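CG8862 (Drosophila melanogaster, PDB 3ISM) is endonuclease G, a mitochondrial, magnesium-dependent nuclease of the DNA/RNA non-specific endonuclease family that probably cuts both DNA and RNA. Local coordinates at residues D135-L140 with Y208-Q213; V53-T58 with V154-G159. One frame throughout, in Å; residues are numbered along the deposited sequence.

Interaction 1 of 2, residues D135-L140 with Y208-Q213; sequences DAWNTL and YVMPNQ
Met-210 reaches from strand 203-211 to the start of helix 136-146 and lays its thioether among Ala-136, Trp-137 and Leu-140. Its chain runs out nearly straight through CG and then bends at the last torsion (chi3 63°), which turns the methyl onto the first helical turn: CE of Met-210 lies 3.6 Å from CB of Ala-136. At that bend the sulfur touches two neighbours. SD of Met-210 sits 3.8 Å from CE3 of Trp-137, a Met-aromatic contact in which the sulfur approaches the benzo ring obliquely. SD of Met-210 is also 3.8 Å from CD2 of Leu-140, and the two side chains run alongside, each pointing toward the other's backbone. Leu-140 splits its two methyls between two partners. While CD2 packs on the sulfur, CD1 of Leu-140 stands over the middle of the Tyr-208 ring, 3.8 Å from the centroid and only 11° off the ring normal, a CH-pi contact over the face. With CG trans to the backbone N, the Leu-140 branch extends toward the strand and can serve both. The Tyr-208 hydroxyl takes no part in this packing and is hydrogen-bonded to Glu-206. Replacing Tyr-208 by an alanine would probably leave the CD1 methyl of Leu-140 without its aromatic seat and Glu-206 without its hydroxyl partner. Phe-132 adjoins both Trp-137 and Met-210, and Trp-137 lies beside Glu-141, a magnesium ligand of this enzyme. The axes of helix segment 136-140 and strand segment 208-211 run nearly antiparallel (166°), 10.4 Å apart at closest approach, a helix packed on the face of the central sheet. No hydrogen bond crosses between 135-140 and 208-213; methyls, a thioether and ring surfaces hold the buried seam, so its fit depends on shape and dispersion rather than on polar pairing.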
ATOM      1  N   ASP B 135       1.293  23.198  13.024  1.00 27.59           N
ATOM      2  CA  ASP B 135       2.036  23.324  14.273  1.00 27.66           C
ATOM      3  C   ASP B 135       3.242  22.367  14.315  1.00 27.59           C
ATOM      4  O   ASP B 135       4.265  22.631  13.669  1.00 27.62           O
ATOM      5  CB  ASP B 135       1.082  23.126  15.455  1.00 27.28           C
ATOM      6  CG  ASP B 135       0.034  24.229  15.546  1.00 28.18           C
ATOM      7  OD1 ASP B 135       0.355  25.328  16.053  1.00 26.95           O
ATOM      8  OD2 ASP B 135      -1.116  24.002  15.117  1.00 29.51           O
ATOM      9  N   ALA B 136       3.108  21.264  15.047  1.00 26.96           N
ATOM     10  CA  ALA B 136       4.173  20.270  15.212  1.00 27.31           C
ATOM     11  C   ALA B 136       4.947  19.900  13.921  1.00 27.28           C
ATOM     12  O   ALA B 136       6.178  19.876  13.914  1.00 27.51           O
ATOM     13  CB  ALA B 136       3.614  19.007  15.881  1.00 26.89           C
ATOM     14  N   TRP B 137       4.236  19.612  12.841  1.00 26.99           N
ATOM     15  CA  TRP B 137       4.912  19.269  11.579  1.00 27.17           C
ATOM     16  C   TRP B 137       5.686  20.467  11.011  1.00 27.35           C
ATOM     17  O   TRP B 137       6.798  20.310  10.506  1.00 27.63           O
ATOM     18  CB  TRP B 137       3.910  18.711  10.558  1.00 26.72           C
ATOM     19  CG  TRP B 137       4.533  18.187   9.289  1.00 27.16           C
ATOM     20  CD1 TRP B 137       4.431  18.733   8.041  1.00 27.49           C
ATOM     21  CD2 TRP B 137       5.336  17.006   9.143  1.00 26.66           C
ATOM     22  NE1 TRP B 137       5.128  17.977   7.133  1.00 25.37           N
ATOM     23  CE2 TRP B 137       5.689  16.908   7.783  1.00 26.04           C
ATOM     24  CE3 TRP B 137       5.783  16.020  10.030  1.00 27.03           C
ATOM     25  CZ2 TRP B 137       6.471  15.860   7.283  1.00 26.92           C
ATOM     26  CZ3 TRP B 137       6.566  14.972   9.530  1.00 27.51           C
ATOM     27  CH2 TRP B 137       6.904  14.911   8.173  1.00 26.99           C
ATOM     28  N   ASN B 138       5.100  21.659  11.094  1.00 27.49           N
ATOM     29  CA  ASN B 138       5.822  22.882  10.721  1.00 27.75           C
ATOM     30  C   ASN B 138       7.093  23.066  11.560  1.00 27.49           C
ATOM     31  O   ASN B 138       8.128  23.489  11.040  1.00 27.27           O
ATOM     32  CB  ASN B 138       4.924  24.123  10.825  1.00 27.57           C
ATOM     33  CG  ASN B 138       5.691  25.423  10.596  1.00 29.15           C
ATOM     34  OD1 ASN B 138       5.664  26.322  11.430  1.00 31.47           O
ATOM     35  ND2 ASN B 138       6.372  25.525   9.465  1.00 28.49           N
ATOM     36  N   THR B 139       7.013  22.734  12.849  1.00 27.58           N
ATOM     37  CA  THR B 139       8.172  22.844  13.749  1.00 27.92           C
ATOM     38  C   THR B 139       9.349  21.997  13.235  1.00 27.83           C
ATOM     39  O   THR B 139      10.502  22.457  13.236  1.00 27.60           O
ATOM     40  CB  THR B 139       7.793  22.443  15.194  1.00 27.99           C
ATOM     41  OG1 THR B 139       6.669  23.227  15.613  1.00 28.10           O
ATOM     42  CG2 THR B 139       8.968  22.674  16.171  1.00 27.50           C
ATOM     43  N   LEU B 140       9.039  20.785  12.762  1.00 27.66           N
ATOM     44  CA  LEU B 140      10.047  19.912  12.173  1.00 27.47           C
ATOM     45  C   LEU B 140      10.604  20.520  10.886  1.00 27.69           C
ATOM     46  O   LEU B 140      11.827  20.575  10.698  1.00 27.86           O
ATOM     47  CB  LEU B 140       9.481  18.513  11.904  1.00 27.67           C
ATOM     48  CG  LEU B 140      10.433  17.495  11.245  1.00 28.09           C
ATOM     49  CD1 LEU B 140      11.771  17.379  12.013  1.00 27.38           C
ATOM     50  CD2 LEU B 140       9.765  16.118  11.076  1.00 26.73           C
ATOM     51  N   TYR B 208      12.999  11.162  11.740  1.00 28.93           N
ATOM     52  CA  TYR B 208      11.841  11.407  12.587  1.00 28.74           C
ATOM     53  C   TYR B 208      10.637  10.704  11.983  1.00 29.13           C
ATOM     54  O   TYR B 208      10.523  10.620  10.766  1.00 29.04           O
ATOM     55  CB  TYR B 208      11.528  12.906  12.652  1.00 28.44           C
ATOM     56  CG  TYR B 208      12.651  13.759  13.185  1.00 28.51           C
ATOM     57  CD1 TYR B 208      12.653  14.187  14.509  1.00 27.92           C
ATOM     58  CD2 TYR B 208      13.712  14.148  12.359  1.00 28.29           C
ATOM     59  CE1 TYR B 208      13.682  14.967  15.001  1.00 28.89           C
ATOM     60  CE2 TYR B 208      14.743  14.923  12.841  1.00 27.57           C
ATOM     61  CZ  TYR B 208      14.720  15.334  14.158  1.00 28.32           C
ATOM     62  OH  TYR B 208      15.750  16.085  14.639  1.00 27.60           O
ATOM     63  N   VAL B 209       9.749  10.210  12.843  1.00 28.89           N
ATOM     64  CA  VAL B 209       8.436   9.718  12.426  1.00 28.93           C
ATOM     65  C   VAL B 209       7.395  10.379  13.336  1.00 28.99           C
ATOM     66  O   VAL B 209       7.455  10.241  14.562  1.00 27.92           O
ATOM     67  CB  VAL B 209       8.347   8.176  12.524  1.00 29.08           C
ATOM     68  CG1 VAL B 209       6.886   7.681  12.487  1.00 28.89           C
ATOM     69  CG2 VAL B 209       9.171   7.525  11.418  1.00 28.48           C
ATOM     70  N   MET B 210       6.452  11.112  12.743  1.00 28.66           N
ATOM     71  CA  MET B 210       5.425  11.775  13.555  1.00 28.97           C
ATOM     72  C   MET B 210       4.058  11.285  13.128  1.00 28.34           C
ATOM     73  O   MET B 210       3.826  11.137  11.948  1.00 28.84           O
ATOM     74  CB  MET B 210       5.515  13.294  13.412  1.00 28.66           C
ATOM     75  CG  MET B 210       6.839  13.882  13.898  1.00 28.75           C
ATOM     76  SD  MET B 210       6.970  15.650  13.581  1.00 30.74           S
ATOM     77  CE  MET B 210       5.649  16.321  14.570  1.00 28.23           C
ATOM     78  N   PRO B 211       3.159  11.024  14.092  1.00 28.25           N
ATOM     79  CA  PRO B 211       1.839  10.523  13.729  1.00 28.10           C
ATOM     80  C   PRO B 211       0.979  11.649  13.142  1.00 28.43           C
ATOM     81  O   PRO B 211       1.087  12.810  13.564  1.00 28.10           O
ATOM     82  CB  PRO B 211       1.278  10.017  15.065  1.00 27.73           C
ATOM     83  CG  PRO B 211       1.927  10.936  16.105  1.00 27.90           C
ATOM     84  CD  PRO B 211       3.311  11.208  15.555  1.00 28.06           C
ATOM     85  N   ASN B 212       0.147  11.296  12.172  1.00 28.08           N
ATOM     86  CA  ASN B 212      -0.757  12.232  11.533  1.00 28.53           C
ATOM     87  C   ASN B 212      -1.973  12.456  12.443  1.00 28.86           C
ATOM     88  O   ASN B 212      -3.080  11.998  12.159  1.00 28.92           O
ATOM     89  CB  ASN B 212      -1.164  11.691  10.152  1.00 28.32           C
ATOM     90  CG  ASN B 212      -1.912  12.711   9.293  1.00 29.65           C
ATOM     91  OD1 ASN B 212      -1.986  13.886   9.637  1.00 28.57           O
ATOM     92  ND2 ASN B 212      -2.450  12.252   8.142  1.00 28.40           N
ATOM     93  N   GLN B 213      -1.751  13.164  13.545  1.00 28.75           N
ATOM     94  CA  GLN B 213      -2.813  13.434  14.507  1.00 29.09           C
ATOM     95  C   GLN B 213      -2.499  14.723  15.238  1.00 28.61           C
ATOM     96  O   GLN B 213      -1.398  15.252  15.103  1.00 28.57           O
ATOM     97  CB  GLN B 213      -2.940  12.278  15.511  1.00 29.38           C
ATOM     98  CG  GLN B 213      -1.719  12.089  16.378  1.00 29.85           C
ATOM     99  CD  GLN B 213      -1.626  10.698  16.973  1.00 31.39           C
ATOM    100  OE1 GLN B 213      -2.036   9.703  16.350  1.00 32.03           O
ATOM    101  NE2 GLN B 213      -1.055  10.615  18.172  1.00 30.57           N
TER

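Interaction 2 of 2, residues V53-T58 with V154-G159; sequences VFEHLT and VYVCTG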
ATOM      1  N   VAL B  53       9.209  12.659  -1.353  1.00 27.73           N
ATOM      2  CA  VAL B  53       9.843  13.749  -2.076  1.00 27.60           C
ATOM      3  C   VAL B  53      11.291  13.870  -1.570  1.00 27.81           C
ATOM      4  O   VAL B  53      11.611  13.401  -0.464  1.00 26.81           O
ATOM      5  CB  VAL B  53       9.107  15.100  -1.899  1.00 28.00           C
ATOM      6  CG1 VAL B  53       7.689  15.035  -2.415  1.00 27.60           C
ATOM      7  CG2 VAL B  53       9.130  15.542  -0.432  1.00 28.17           C
ATOM      8  N   PHE B  54      12.147  14.495  -2.379  1.00 27.19           N
ATOM      9  CA  PHE B  54      13.534  14.668  -2.017  1.00 27.76           C
ATOM     10  C   PHE B  54      13.966  16.119  -2.245  1.00 27.39           C
ATOM     11  O   PHE B  54      13.600  16.748  -3.243  1.00 27.17           O
ATOM     12  CB  PHE B  54      14.449  13.699  -2.787  1.00 28.28           C
ATOM     13  CG  PHE B  54      15.513  13.089  -1.927  1.00 29.66           C
ATOM     14  CD1 PHE B  54      15.369  11.791  -1.444  1.00 31.36           C
ATOM     15  CD2 PHE B  54      16.621  13.838  -1.535  1.00 29.57           C
ATOM     16  CE1 PHE B  54      16.341  11.235  -0.602  1.00 33.12           C
ATOM     17  CE2 PHE B  54      17.587  13.294  -0.691  1.00 32.24           C
ATOM     18  CZ  PHE B  54      17.443  11.991  -0.214  1.00 30.52           C
ATOM     19  N   GLU B  55      14.735  16.646  -1.304  1.00 26.80           N
ATOM     20  CA  GLU B  55      15.141  18.057  -1.333  1.00 26.38           C
ATOM     21  C   GLU B  55      16.600  18.166  -0.942  1.00 26.05           C
ATOM     22  O   GLU B  55      17.094  17.384  -0.136  1.00 25.08           O
ATOM     23  CB  GLU B  55      14.295  18.891  -0.369  1.00 25.71           C
ATOM     24  CG  GLU B  55      12.774  18.956  -0.683  1.00 26.34           C
ATOM     25  CD  GLU B  55      11.966  19.559   0.483  1.00 26.83           C
ATOM     26  OE1 GLU B  55      11.991  18.982   1.592  1.00 27.00           O
ATOM     27  OE2 GLU B  55      11.307  20.605   0.296  1.00 25.82           O
ATOM     28  N   HIS B  56      17.287  19.137  -1.536  1.00 26.10           N
ATOM     29  CA  HIS B  56      18.628  19.482  -1.136  1.00 25.99           C
ATOM     30  C   HIS B  56      18.604  20.963  -0.786  1.00 26.26           C
ATOM     31  O   HIS B  56      18.449  21.806  -1.663  1.00 26.40           O
ATOM     32  CB  HIS B  56      19.644  19.173  -2.251  1.00 25.57           C
ATOM     33  CG  HIS B  56      20.920  19.959  -2.142  1.00 24.71           C
ATOM     34  ND1 HIS B  56      21.445  20.670  -3.198  1.00 24.82           N
ATOM     35  CD2 HIS B  56      21.756  20.169  -1.096  1.00 22.96           C
ATOM     36  CE1 HIS B  56      22.555  21.280  -2.811  1.00 24.07           C
ATOM     37  NE2 HIS B  56      22.763  20.997  -1.537  1.00 24.63           N
ATOM     38  N   LEU B  57      18.748  21.260   0.504  1.00 26.38           N
ATOM     39  CA  LEU B  57      18.626  22.617   1.016  1.00 26.23           C
ATOM     40  C   LEU B  57      19.988  23.219   1.340  1.00 26.16           C
ATOM     41  O   LEU B  57      20.895  22.531   1.849  1.00 25.74           O
ATOM     42  CB  LEU B  57      17.751  22.657   2.280  1.00 26.13           C
ATOM     43  CG  LEU B  57      16.488  21.787   2.362  1.00 27.37           C
ATOM     44  CD1 LEU B  57      15.784  22.043   3.708  1.00 27.86           C
ATOM     45  CD2 LEU B  57      15.521  22.016   1.189  1.00 26.57           C
ATOM     46  N   THR B  58      20.115  24.505   1.020  1.00 25.38           N
ATOM     47  CA  THR B  58      21.213  25.322   1.471  1.00 25.67           C
ATOM     48  C   THR B  58      20.631  26.537   2.209  1.00 25.55           C
ATOM     49  O   THR B  58      19.415  26.783   2.171  1.00 25.41           O
ATOM     50  CB  THR B  58      22.079  25.810   0.285  1.00 26.11           C
ATOM     51  OG1 THR B  58      21.251  26.524  -0.637  1.00 26.49           O
ATOM     52  CG2 THR B  58      22.738  24.627  -0.440  1.00 25.61           C
ATOM     53  N   VAL B 154      22.007  20.353   3.316  1.00 24.45           N
ATOM     54  CA  VAL B 154      21.090  19.476   4.044  1.00 24.67           C
ATOM     55  C   VAL B 154      20.222  18.718   3.045  1.00 24.77           C
ATOM     56  O   VAL B 154      19.509  19.339   2.255  1.00 24.96           O
ATOM     57  CB  VAL B 154      20.195  20.289   5.018  1.00 24.80           C
ATOM     58  CG1 VAL B 154      19.101  19.417   5.619  1.00 24.58           C
ATOM     59  CG2 VAL B 154      21.045  20.938   6.118  1.00 23.14           C
ATOM     60  N   TYR B 155      20.298  17.389   3.060  1.00 24.40           N
ATOM     61  CA  TYR B 155      19.495  16.579   2.144  1.00 25.26           C
ATOM     62  C   TYR B 155      18.379  15.919   2.928  1.00 26.01           C
ATOM     63  O   TYR B 155      18.608  15.393   4.021  1.00 26.20           O
ATOM     64  CB  TYR B 155      20.348  15.522   1.428  1.00 25.33           C
ATOM     65  CG  TYR B 155      21.437  16.088   0.547  1.00 25.52           C
ATOM     66  CD1 TYR B 155      21.280  16.159  -0.834  1.00 25.32           C
ATOM     67  CD2 TYR B 155      22.628  16.547   1.098  1.00 24.11           C
ATOM     68  CE1 TYR B 155      22.286  16.680  -1.649  1.00 25.68           C
ATOM     69  CE2 TYR B 155      23.634  17.070   0.296  1.00 26.22           C
ATOM     70  CZ  TYR B 155      23.456  17.131  -1.068  1.00 25.63           C
ATOM     71  OH  TYR B 155      24.468  17.647  -1.841  1.00 28.34           O
ATOM     72  N   VAL B 156      17.171  15.964   2.390  1.00 26.72           N
ATOM     73  CA  VAL B 156      16.014  15.483   3.134  1.00 27.81           C
ATOM     74  C   VAL B 156      14.981  14.765   2.260  1.00 28.47           C
ATOM     75  O   VAL B 156      14.602  15.244   1.185  1.00 28.98           O
ATOM     76  CB  VAL B 156      15.368  16.617   4.030  1.00 27.85           C
ATOM     77  CG1 VAL B 156      15.099  17.876   3.208  1.00 27.95           C
ATOM     78  CG2 VAL B 156      14.098  16.124   4.738  1.00 24.92           C
ATOM     79  N   CYS B 157      14.577  13.596   2.738  1.00 28.92           N
ATOM     80  CA  CYS B 157      13.502  12.819   2.162  1.00 28.94           C
ATOM     81  C   CYS B 157      12.316  12.802   3.115  1.00 28.85           C
ATOM     82  O   CYS B 157      12.457  12.482   4.302  1.00 28.72           O
ATOM     83  CB  CYS B 157      13.961  11.383   1.907  1.00 29.11           C
ATOM     84  SG  CYS B 157      12.719  10.376   1.043  1.00 30.74           S
ATOM     85  N   THR B 158      11.152  13.156   2.582  1.00 28.88           N
ATOM     86  CA  THR B 158       9.920  13.308   3.345  1.00 29.26           C
ATOM     87  C   THR B 158       8.877  12.411   2.691  1.00 29.37           C
ATOM     88  O   THR B 158       8.813  12.363   1.468  1.00 29.74           O
ATOM     89  CB  THR B 158       9.423  14.782   3.272  1.00 29.29           C
ATOM     90  OG1 THR B 158      10.432  15.668   3.793  1.00 29.62           O
ATOM     91  CG2 THR B 158       8.126  14.960   4.052  1.00 29.09           C
ATOM     92  N   GLY B 159       8.064  11.705   3.478  1.00 29.67           N
ATOM     93  CA  GLY B 159       7.023  10.843   2.900  1.00 29.22           C
ATOM     94  C   GLY B 159       6.034  10.283   3.913  1.00 29.59           C
ATOM     95  O   GLY B 159       6.216  10.431   5.110  1.00 29.60           O
TER
HETATM   96  O   HOH W   1      12.090  16.289   1.671  1.00 22.70           O
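Val-53, Glu-55 and Leu-57 pair with Thr-158, Val-156 and Val-154 through six backbone hydrogen bonds, two to each hydrogen-bonded antiparallel pair. The shortest, Leu-57 N to Val-154 O at 2.7 Å, is almost straight (172° at the hydrogen). CA-H...O contacts fill the intervals, as from Cys-157 CA to Val-53 O at 3.3 Å.

Aromatic contacts lie on the face bearing Phe-54, His-56, Tyr-155 and Cys-157. In the non-hydrogen-bonded pair His-56 and Tyr-155 the rings form an offset stack, planes 14° apart and centroids 4.5 Å apart, with CD2 of the imidazole over the tyrosine face. NE2 and ND1 of this histidine bond to Asn-153 and Arg-18. The Phe-54 ring leans back over the partner strand because chi1 (-138°) departs from a staggered value; its CE1 meets Cys-157 CB at 3.5 Å, and Val-156 O lies over its face, toward the rim.

These are adjacent central strands of the mixed sheet in this His-Me finger nuclease, strand 153-161 being flanked by 49-57 and 189-197.

Polar contacts gather on the other face. A water donates to Glu-55 OE1 (2.7 Å) and to Val-156 O (2.8 Å) and accepts from Thr-158 OG1, joining carboxylate, carbonyl and hydroxyl. OE2 of Glu-55 is held by His-108 and Asn-107, and Lys-192 bonds to Thr-158 OG1.

Apolar contacts lie on the same face: Leu-57 CG approaches Val-156 CG1 at 4.2 Å, and Val-144 of helix 136-146 rests on Leu-57, Val-154 and Val-156.

Overall arrangement
After helix 16-22 and strands 33-35 and 40-44 comes strand 49-57, which pairs with 40-44 on one side and, across interaction 2, with 153-161 on the other, closing a loop of 95 residues. Inside that loop lie His-101, the predicted proton acceptor, the magnesium ligands Asn-133 and Glu-141, and helix 136-146. This helix then packs forward against strand 203-211 in interaction 1, closing a second loop of 67 residues that contains 154-159. The two loops therefore cross instead of nesting. Interaction 2 joins neighbouring strands within the central sheet, whereas interaction 1 fixes the helix onto it. The contacts, centred 16 Å apart, meet where Trp-137 CZ2 packs 3.7 Å from Thr-158 CG2.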